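Local coordinates for protein CdnC (Chryseobacterium gregarium DSM 19109, PDB 7MGV) that is an ATP-grasp ligase that installs single and bicyclic omega-ester macrocycles in a multicore precursor peptide, at residues I24-T30 against V50-D56; D32-I36 against G319-W323; V245-I250 against K272-L278. All blocks are in the same frame, centred on the assembly; numbering follows the deposited sequence.

Interaction 1 joins two neighbouring strands of the four-stranded parallel sheet in the pre-ATP-grasp region. About 13 Å from it, centre to centre, interaction 2 sets the chain entering helix 35-46, the helix that links those strands, against the chain leading into helix 322-325; the two contacts touch, and their segments alternate along the chain. Interaction 3 pairs strand 274-276, at one edge of its sheet, with its neighbour 244-251. Both its segments follow interaction 1 and fall between those of interaction 2, which it meets, centres about 18 Å apart, where W273 approaches W323. Interactions 1 and 3 do not touch, their centres being about 29 Å apart. Interaction 2 therefore bridges the N-terminal sheet and the antiparallel sheet that carries interaction 3.

Interaction 1 (I24-T30 against V50-D56); sequences ILIITHT and VIRFNVD
T30 is held by the carboxylate of D56 just beyond the paired strands. T30 OG1 donates to D56 OD2 at 2.6 Å, on the syn lone pair, and T30 N reaches D56 OD1 at 3.2 Å from above the carboxylate plane. With OG1 placed between its own backbone N and carbonyl carbon (chi1 55°), T30 presents hydroxyl and amide to the same acid. Behind this grip, five backbone hydrogen bonds run alternately from strand to strand, from I51 N to I24 O through to V55 N to T28 O. They pair 24-28 with 50-54 in parallel, the two strands of a beta-alpha-beta crossover whose connection is helix 35-46. On one face of the sheet I27 and F53 lie side by side, the I27 CD1 methyl 3.7 Å from F53 CD2; L25 CD1 meets I51 CG2 at 3.8 Å. On the other face I26 CD1 touches V50 CG1 at 4.0 Å, and T28 OG1 stands 3.5 Å above the plane of the R52 guanidinium, offset toward its rim. Helix 110-130 covers the first face, F127 on L25, L128 on I27 and L124 on F53, whereas I36 and I43 of helix 35-46 pack on the second. Strand 91-94 continues the sheet beyond 24-28, where backbone hydrogen bonds join W93 to L25 and I27.

Interaction 2 (D32-I36 against G319-W323); sequences DNFSI and GEFFW
S35 CA sits over the centre of one face of the F322 ring, and this CH-pi contact is the centre of the interface. The carbon is 3.5 Å from the ring centroid and only 8° off the ring normal, so the aromatic face lies over the backbone leading into helix 35-46. F322 CG is anti to its backbone N (chi1 -157°), which carries the ring out from helix 322-325 and across S35. The amide N of S35 lies over the same ring, though displaced from its centre.

An apolar contact adjoins this CH-pi contact, F34 CB resting 3.6 Å from F322 CE1. Two oxygens also approach the rings closely and obliquely. F34 O comes to F322 CZ at 3.2 Å, while the hydroxyl of S35 turns instead to F321, where S35 OG is 3.0 Å from F321 CZ.

No hydrogen bond crosses between 32-36 and 319-323; E320 instead bonds within its own segment. E320 OE1 accepts two amides, F322 N at 2.8 Å in a nearly straight bond and F321 N at 2.7 Å from above the carboxylate plane. The carboxylate, folded back by a bend at chi2 (-64°), thus fixes the chain where F321 takes the N-cap position of helix 322-325. E320 OE2 and D32 OD1 are like charges 4.5 Å apart, and R95 lies by both acids, through a salt bridge to E320 and a long, weak ion pair to D32.

The F321 ring packs on I333, S334 and I337 of helix 332-341, while I36 packs on I26 and T28 of strand 22-28 and on R52 of strand 48-54, so the contact joins the N-terminal parallel sheet to the two C-terminal helices.

Interaction 3 (V245-I250 against K272-L278); sequences VYAFEI and KWIPTEL
E249 and T276 meet through a hydrogen bond from T276 OG1 to E249 OE1, 3.0 Å long. The hydroxyl comes from well above the carboxylate plane, 68° out of it. E249 CG stands between the backbone N and the carbonyl carbon (chi1 84°) and the chain beyond it is extended, which carries the acid across the threonine at about a right angle. The methylene part of the same side chain is used as well, E249 CG resting 3.7 Å from I274 CG1. Beneath them, E249 and I274 form an antiparallel hydrogen-bonded pair, each amide donating to the other's carbonyl.

The pair lies at one edge of the antiparallel sheet ordered 274-276, 244-251, 234-241, 297-304 and 310-316, consistent with the C-terminal part of an ATP-grasp fold. Strand 274-276 is outermost within the chain, and 244-251 separates it from 234-241. I250 is joined by backbone hydrogen bonding to E235, a residue of the ADP pocket on that inner strand.

W273, at the approach to the short strand, offers the face of its indole to I250. I250 CG1 lies 3.5 Å from the centroid of the six-membered ring, 17° off its normal, and I250 CD1 follows over the ring fusion, 3.4 Å from W273 CE2. The indole also meets the ring of W323 of helix 322-325 steeply, and lies about 7 Å from ADP at the nearest atoms.

At the other end A247 takes part with its methyl and its carbonyl. A247 O accepts T276 N at 2.9 Å, and A247 CB fits against L278 CG at 3.6 Å, beside the contact of V245 CG1 with L278 CD1. V245 in turn rests on E283 and L287 of helix 280-293.

Interaction 1 (I24-T30 against V50-D56)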
# COMPACT_ATOMS: atom_id res chain seq x y z
N ILE A 24 -20.08 -14.95 1.17
CA ILE A 24 -19.19 -14.02 1.86
C ILE A 24 -17.79 -14.60 1.80
O ILE A 24 -17.51 -15.64 2.41
CB ILE A 24 -19.63 -13.78 3.31
CG1 ILE A 24 -21.00 -13.11 3.35
CG2 ILE A 24 -18.58 -12.95 4.05
CD1 ILE A 24 -21.48 -12.80 4.75
N LEU A 25 -16.90 -13.92 1.08
CA LEU A 25 -15.50 -14.35 0.99
C LEU A 25 -14.74 -13.87 2.22
O LEU A 25 -14.83 -12.70 2.61
CB LEU A 25 -14.86 -13.80 -0.28
CG LEU A 25 -13.44 -14.27 -0.57
CD1 LEU A 25 -13.41 -15.74 -0.93
CD2 LEU A 25 -12.81 -13.43 -1.67
N ILE A 26 -13.98 -14.78 2.83
CA ILE A 26 -13.15 -14.47 3.99
C ILE A 26 -11.72 -14.88 3.69
O ILE A 26 -11.46 -16.04 3.34
CB ILE A 26 -13.66 -15.17 5.26
CG1 ILE A 26 -15.06 -14.65 5.64
CG2 ILE A 26 -12.69 -14.95 6.41
CD1 ILE A 26 -15.57 -15.18 6.96
N ILE A 27 -10.79 -13.94 3.83
CA ILE A 27 -9.37 -14.18 3.61
C ILE A 27 -8.70 -14.39 4.96
O ILE A 27 -8.78 -13.52 5.84
CB ILE A 27 -8.72 -13.01 2.85
CG1 ILE A 27 -9.58 -12.61 1.65
CG2 ILE A 27 -7.31 -13.39 2.41
CD1 ILE A 27 -9.62 -13.63 0.54
N THR A 28 -8.05 -15.53 5.13
CA THR A 28 -7.37 -15.87 6.37
C THR A 28 -6.14 -16.71 6.03
O THR A 28 -5.70 -16.75 4.87
CB THR A 28 -8.31 -16.62 7.33
OG1 THR A 28 -9.17 -17.49 6.58
CG2 THR A 28 -9.15 -15.64 8.14
N HIS A 29 -5.57 -17.37 7.04
CA HIS A 29 -4.53 -18.36 6.85
C HIS A 29 -4.91 -19.61 7.65
O HIS A 29 -5.86 -19.61 8.43
CB HIS A 29 -3.15 -17.83 7.28
CG HIS A 29 -3.07 -17.45 8.73
ND1 HIS A 29 -2.37 -18.19 9.65
CD2 HIS A 29 -3.60 -16.40 9.40
CE1 HIS A 29 -2.47 -17.61 10.84
NE2 HIS A 29 -3.21 -16.53 10.71
N THR A 30 -4.16 -20.69 7.42
CA THR A 30 -4.53 -21.98 7.99
C THR A 30 -4.46 -21.99 9.51
O THR A 30 -5.27 -22.67 10.16
CB THR A 30 -3.64 -23.08 7.42
OG1 THR A 30 -2.26 -22.75 7.65
CG2 THR A 30 -3.88 -23.24 5.93
N VAL A 50 -20.29 -18.92 3.69
CA VAL A 50 -18.92 -18.47 3.91
C VAL A 50 -18.01 -19.22 2.96
O VAL A 50 -18.06 -20.46 2.89
CB VAL A 50 -18.49 -18.69 5.37
CG1 VAL A 50 -16.97 -18.66 5.49
CG2 VAL A 50 -19.10 -17.63 6.27
N ILE A 51 -17.18 -18.49 2.22
CA ILE A 51 -16.15 -19.06 1.37
C ILE A 51 -14.80 -18.72 1.98
O ILE A 51 -14.44 -17.54 2.08
CB ILE A 51 -16.25 -18.55 -0.08
CG1 ILE A 51 -17.59 -18.95 -0.69
CG2 ILE A 51 -15.10 -19.09 -0.91
CD1 ILE A 51 -17.77 -18.50 -2.13
N ARG A 52 -14.06 -19.74 2.39
CA ARG A 52 -12.79 -19.56 3.07
C ARG A 52 -11.65 -19.63 2.06
O ARG A 52 -11.46 -20.66 1.41
CB ARG A 52 -12.61 -20.62 4.16
CG ARG A 52 -11.49 -20.31 5.15
CD ARG A 52 -11.52 -21.29 6.31
NE ARG A 52 -10.90 -20.73 7.51
CZ ARG A 52 -9.73 -21.14 8.01
NH1 ARG A 52 -9.06 -22.11 7.42
NH2 ARG A 52 -9.25 -20.58 9.11
N PHE A 53 -10.91 -18.53 1.94
CA PHE A 53 -9.73 -18.46 1.08
C PHE A 53 -8.52 -18.32 2.00
O PHE A 53 -8.19 -17.21 2.44
CB PHE A 53 -9.83 -17.30 0.09
CG PHE A 53 -8.76 -17.29 -0.97
CD1 PHE A 53 -7.86 -18.34 -1.08
CD2 PHE A 53 -8.66 -16.23 -1.86
CE1 PHE A 53 -6.87 -18.32 -2.06
CE2 PHE A 53 -7.69 -16.21 -2.84
CZ PHE A 53 -6.79 -17.26 -2.94
N ASN A 54 -7.86 -19.44 2.29
CA ASN A 54 -6.69 -19.42 3.15
C ASN A 54 -5.48 -19.00 2.32
O ASN A 54 -5.13 -19.65 1.33
CB ASN A 54 -6.48 -20.79 3.80
CG ASN A 54 -7.17 -20.89 5.15
OD1 ASN A 54 -6.94 -21.83 5.90
ND2 ASN A 54 -8.01 -19.91 5.45
N VAL A 55 -4.84 -17.91 2.75
CA VAL A 55 -3.93 -17.19 1.87
C VAL A 55 -2.54 -17.80 1.82
O VAL A 55 -1.82 -17.60 0.83
CB VAL A 55 -3.89 -15.71 2.31
CG1 VAL A 55 -2.87 -15.49 3.42
CG2 VAL A 55 -3.64 -14.81 1.14
N ASP A 56 -2.13 -18.54 2.85
CA ASP A 56 -0.83 -19.20 2.81
C ASP A 56 -0.82 -20.36 1.83
O ASP A 56 0.26 -20.76 1.37
CB ASP A 56 -0.44 -19.70 4.21
CG ASP A 56 -1.54 -20.51 4.87
OD1 ASP A 56 -2.73 -20.25 4.58
OD2 ASP A 56 -1.21 -21.40 5.68

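Interaction 2 (D32-I36 against G319-W323)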
# COMPACT_ATOMS: atom_id res chain seq x y z
N ASP A 32 -5.08 -19.56 11.65
CA ASP A 32 -6.22 -18.86 12.22
C ASP A 32 -7.49 -19.60 11.81
O ASP A 32 -7.96 -19.48 10.67
CB ASP A 32 -6.27 -17.40 11.76
CG ASP A 32 -7.62 -16.74 12.06
OD1 ASP A 32 -8.12 -16.89 13.20
OD2 ASP A 32 -8.17 -16.08 11.16
N ASN A 33 -8.03 -20.38 12.74
CA ASN A 33 -9.31 -21.05 12.56
C ASN A 33 -10.25 -20.81 13.73
O ASN A 33 -11.34 -21.38 13.75
CB ASN A 33 -9.10 -22.56 12.37
CG ASN A 33 -10.21 -23.22 11.57
OD1 ASN A 33 -9.96 -24.15 10.80
ND2 ASN A 33 -11.44 -22.76 11.75
N PHE A 34 -9.86 -19.97 14.69
CA PHE A 34 -10.52 -19.92 15.99
C PHE A 34 -11.41 -18.69 16.12
O PHE A 34 -12.59 -18.82 16.45
CB PHE A 34 -9.47 -19.95 17.12
CG PHE A 34 -8.25 -20.80 16.82
CD1 PHE A 34 -8.34 -21.97 16.09
CD2 PHE A 34 -7.00 -20.40 17.28
CE1 PHE A 34 -7.22 -22.72 15.80
CE2 PHE A 34 -5.87 -21.16 17.01
CZ PHE A 34 -5.98 -22.33 16.27
N SER A 35 -10.85 -17.51 15.87
CA SER A 35 -11.66 -16.30 15.85
C SER A 35 -12.67 -16.33 14.70
O SER A 35 -13.79 -15.84 14.84
CB SER A 35 -10.77 -15.07 15.74
OG SER A 35 -11.49 -13.95 15.26
N ILE A 36 -12.28 -16.91 13.56
CA ILE A 36 -13.17 -17.00 12.42
C ILE A 36 -14.29 -18.01 12.66
O ILE A 36 -15.31 -17.96 11.97
CB ILE A 36 -12.37 -17.37 11.15
CG1 ILE A 36 -13.20 -17.14 9.89
CG2 ILE A 36 -11.88 -18.81 11.23
CD1 ILE A 36 -12.59 -17.72 8.64
N GLY A 319 -6.11 -5.31 13.85
CA GLY A 319 -5.92 -5.78 15.21
C GLY A 319 -6.80 -6.98 15.52
O GLY A 319 -7.96 -7.06 15.09
N GLU A 320 -6.23 -7.93 16.26
CA GLU A 320 -6.99 -9.10 16.67
C GLU A 320 -8.02 -8.72 17.73
O GLU A 320 -7.86 -7.75 18.47
CB GLU A 320 -6.06 -10.19 17.20
CG GLU A 320 -6.02 -11.45 16.34
CD GLU A 320 -7.35 -12.17 16.28
OE1 GLU A 320 -8.19 -11.97 17.18
OE2 GLU A 320 -7.56 -12.96 15.33
N PHE A 321 -9.08 -9.52 17.81
CA PHE A 321 -10.18 -9.25 18.72
C PHE A 321 -10.65 -10.47 19.50
O PHE A 321 -11.45 -10.30 20.43
CB PHE A 321 -11.39 -8.69 17.94
CG PHE A 321 -12.03 -9.69 17.02
CD1 PHE A 321 -13.13 -10.42 17.43
CD2 PHE A 321 -11.53 -9.90 15.75
CE1 PHE A 321 -13.73 -11.34 16.59
CE2 PHE A 321 -12.12 -10.81 14.90
CZ PHE A 321 -13.22 -11.53 15.32
N PHE A 322 -10.18 -11.68 19.17
CA PHE A 322 -10.72 -12.89 19.78
C PHE A 322 -10.48 -12.92 21.28
O PHE A 322 -11.36 -13.32 22.05
CB PHE A 322 -10.10 -14.12 19.12
CG PHE A 322 -10.93 -15.36 19.25
CD1 PHE A 322 -10.34 -16.61 19.26
CD2 PHE A 322 -12.31 -15.27 19.35
CE1 PHE A 322 -11.11 -17.75 19.38
CE2 PHE A 322 -13.08 -16.41 19.46
CZ PHE A 322 -12.48 -17.65 19.48
N TRP A 323 -9.29 -12.50 21.72
CA TRP A 323 -8.95 -12.53 23.14
C TRP A 323 -9.91 -11.68 23.96
O TRP A 323 -10.27 -12.05 25.08
CB TRP A 323 -7.50 -12.07 23.34
CG TRP A 323 -7.17 -10.73 22.73
CD1 TRP A 323 -7.37 -10.34 21.43
CD2 TRP A 323 -6.55 -9.62 23.39
NE1 TRP A 323 -6.93 -9.05 21.26
CE2 TRP A 323 -6.42 -8.58 22.45
CE3 TRP A 323 -6.10 -9.40 24.70
CZ2 TRP A 323 -5.87 -7.35 22.76
CZ3 TRP A 323 -5.55 -8.17 25.01
CH2 TRP A 323 -5.44 -7.16 24.05

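Interaction 3 (V245-I250 against K272-L278)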
# COMPACT_ATOMS: atom_id res chain seq x y z
N VAL A 245 -19.30 -0.30 19.37
CA VAL A 245 -18.09 0.06 20.10
C VAL A 245 -17.98 -0.85 21.32
O VAL A 245 -18.89 -0.90 22.15
CB VAL A 245 -18.11 1.54 20.52
CG1 VAL A 245 -16.86 1.88 21.32
CG2 VAL A 245 -18.23 2.44 19.29
N TYR A 246 -16.85 -1.55 21.44
CA TYR A 246 -16.57 -2.41 22.58
C TYR A 246 -15.28 -1.91 23.23
O TYR A 246 -14.21 -2.00 22.63
CB TYR A 246 -16.42 -3.87 22.15
CG TYR A 246 -17.63 -4.43 21.44
CD1 TYR A 246 -17.80 -4.27 20.07
CD2 TYR A 246 -18.61 -5.14 22.13
CE1 TYR A 246 -18.90 -4.78 19.41
CE2 TYR A 246 -19.71 -5.65 21.48
CZ TYR A 246 -19.85 -5.47 20.12
OH TYR A 246 -20.95 -5.99 19.47
N ALA A 247 -15.40 -1.38 24.44
CA ALA A 247 -14.26 -0.83 25.16
C ALA A 247 -13.86 -1.77 26.29
O ALA A 247 -14.71 -2.27 27.03
CB ALA A 247 -14.58 0.55 25.72
N PHE A 248 -12.55 -1.98 26.44
CA PHE A 248 -12.00 -2.81 27.50
C PHE A 248 -10.88 -2.03 28.18
O PHE A 248 -10.14 -1.30 27.52
CB PHE A 248 -11.47 -4.14 26.96
CG PHE A 248 -12.50 -4.93 26.20
CD1 PHE A 248 -13.27 -5.88 26.85
CD2 PHE A 248 -12.68 -4.73 24.85
CE1 PHE A 248 -14.22 -6.61 26.16
CE2 PHE A 248 -13.63 -5.46 24.15
CZ PHE A 248 -14.40 -6.40 24.81
N GLU A 249 -10.76 -2.21 29.49
CA GLU A 249 -9.81 -1.44 30.27
C GLU A 249 -9.02 -2.34 31.20
O GLU A 249 -9.49 -3.39 31.65
CB GLU A 249 -10.52 -0.35 31.10
CG GLU A 249 -11.09 -0.82 32.43
CD GLU A 249 -11.75 0.30 33.21
OE1 GLU A 249 -12.14 1.32 32.58
OE2 GLU A 249 -11.89 0.17 34.44
N ILE A 250 -7.78 -1.92 31.45
CA ILE A 250 -6.98 -2.39 32.57
C ILE A 250 -6.75 -1.20 33.48
O ILE A 250 -6.12 -0.21 33.07
CB ILE A 250 -5.64 -3.00 32.11
CG1 ILE A 250 -5.86 -4.31 31.36
CG2 ILE A 250 -4.73 -3.23 33.32
CD1 ILE A 250 -4.58 -5.03 31.01
N LYS A 272 -6.20 -8.87 33.70
CA LYS A 272 -7.21 -9.17 32.70
C LYS A 272 -7.96 -7.91 32.32
O LYS A 272 -8.29 -7.09 33.18
CB LYS A 272 -8.19 -10.23 33.22
CG LYS A 272 -7.54 -11.52 33.66
CD LYS A 272 -8.19 -12.72 32.99
CE LYS A 272 -7.42 -14.00 33.27
NZ LYS A 272 -7.29 -14.85 32.06
N TRP A 273 -8.22 -7.76 31.02
CA TRP A 273 -9.06 -6.67 30.55
C TRP A 273 -10.49 -6.88 31.01
O TRP A 273 -11.02 -8.00 30.95
CB TRP A 273 -9.00 -6.57 29.03
CG TRP A 273 -7.62 -6.34 28.51
CD1 TRP A 273 -6.68 -7.28 28.22
CD2 TRP A 273 -7.02 -5.07 28.23
NE1 TRP A 273 -5.53 -6.68 27.77
CE2 TRP A 273 -5.71 -5.32 27.77
CE3 TRP A 273 -7.46 -3.75 28.32
CZ2 TRP A 273 -4.84 -4.30 27.40
CZ3 TRP A 273 -6.59 -2.73 27.96
CH2 TRP A 273 -5.30 -3.02 27.51
N ILE A 274 -11.13 -5.81 31.47
CA ILE A 274 -12.54 -5.89 31.85
C ILE A 274 -13.33 -4.98 30.92
O ILE A 274 -12.85 -3.89 30.57
CB ILE A 274 -12.75 -5.53 33.33
CG1 ILE A 274 -12.39 -4.07 33.60
CG2 ILE A 274 -11.94 -6.46 34.22
CD1 ILE A 274 -12.98 -3.53 34.89
N PRO A 275 -14.52 -5.39 30.47
CA PRO A 275 -15.35 -4.49 29.67
C PRO A 275 -15.69 -3.22 30.44
O PRO A 275 -15.89 -3.25 31.66
CB PRO A 275 -16.59 -5.32 29.37
CG PRO A 275 -16.14 -6.74 29.49
CD PRO A 275 -15.10 -6.74 30.58
N THR A 276 -15.75 -2.11 29.72
CA THR A 276 -16.01 -0.81 30.32
C THR A 276 -16.81 0.01 29.32
O THR A 276 -17.07 -0.41 28.19
CB THR A 276 -14.70 -0.12 30.71
OG1 THR A 276 -14.98 1.02 31.53
CG2 THR A 276 -13.95 0.34 29.47
N GLU A 277 -17.22 1.21 29.75
CA GLU A 277 -18.00 2.11 28.93
C GLU A 277 -17.28 3.44 28.81
O GLU A 277 -16.80 3.98 29.82
CB GLU A 277 -19.40 2.30 29.51
CG GLU A 277 -20.22 1.01 29.53
CD GLU A 277 -21.45 1.11 30.41
OE1 GLU A 277 -21.84 2.25 30.74
OE2 GLU A 277 -22.01 0.06 30.76
N LEU A 278 -17.20 3.96 27.59
CA LEU A 278 -16.48 5.19 27.31
C LEU A 278 -17.36 6.41 27.57
O LEU A 278 -18.59 6.33 27.45
CB LEU A 278 -16.02 5.22 25.86
CG LEU A 278 -15.17 4.06 25.34
CD1 LEU A 278 -15.19 4.02 23.83
CD2 LEU A 278 -13.74 4.18 25.86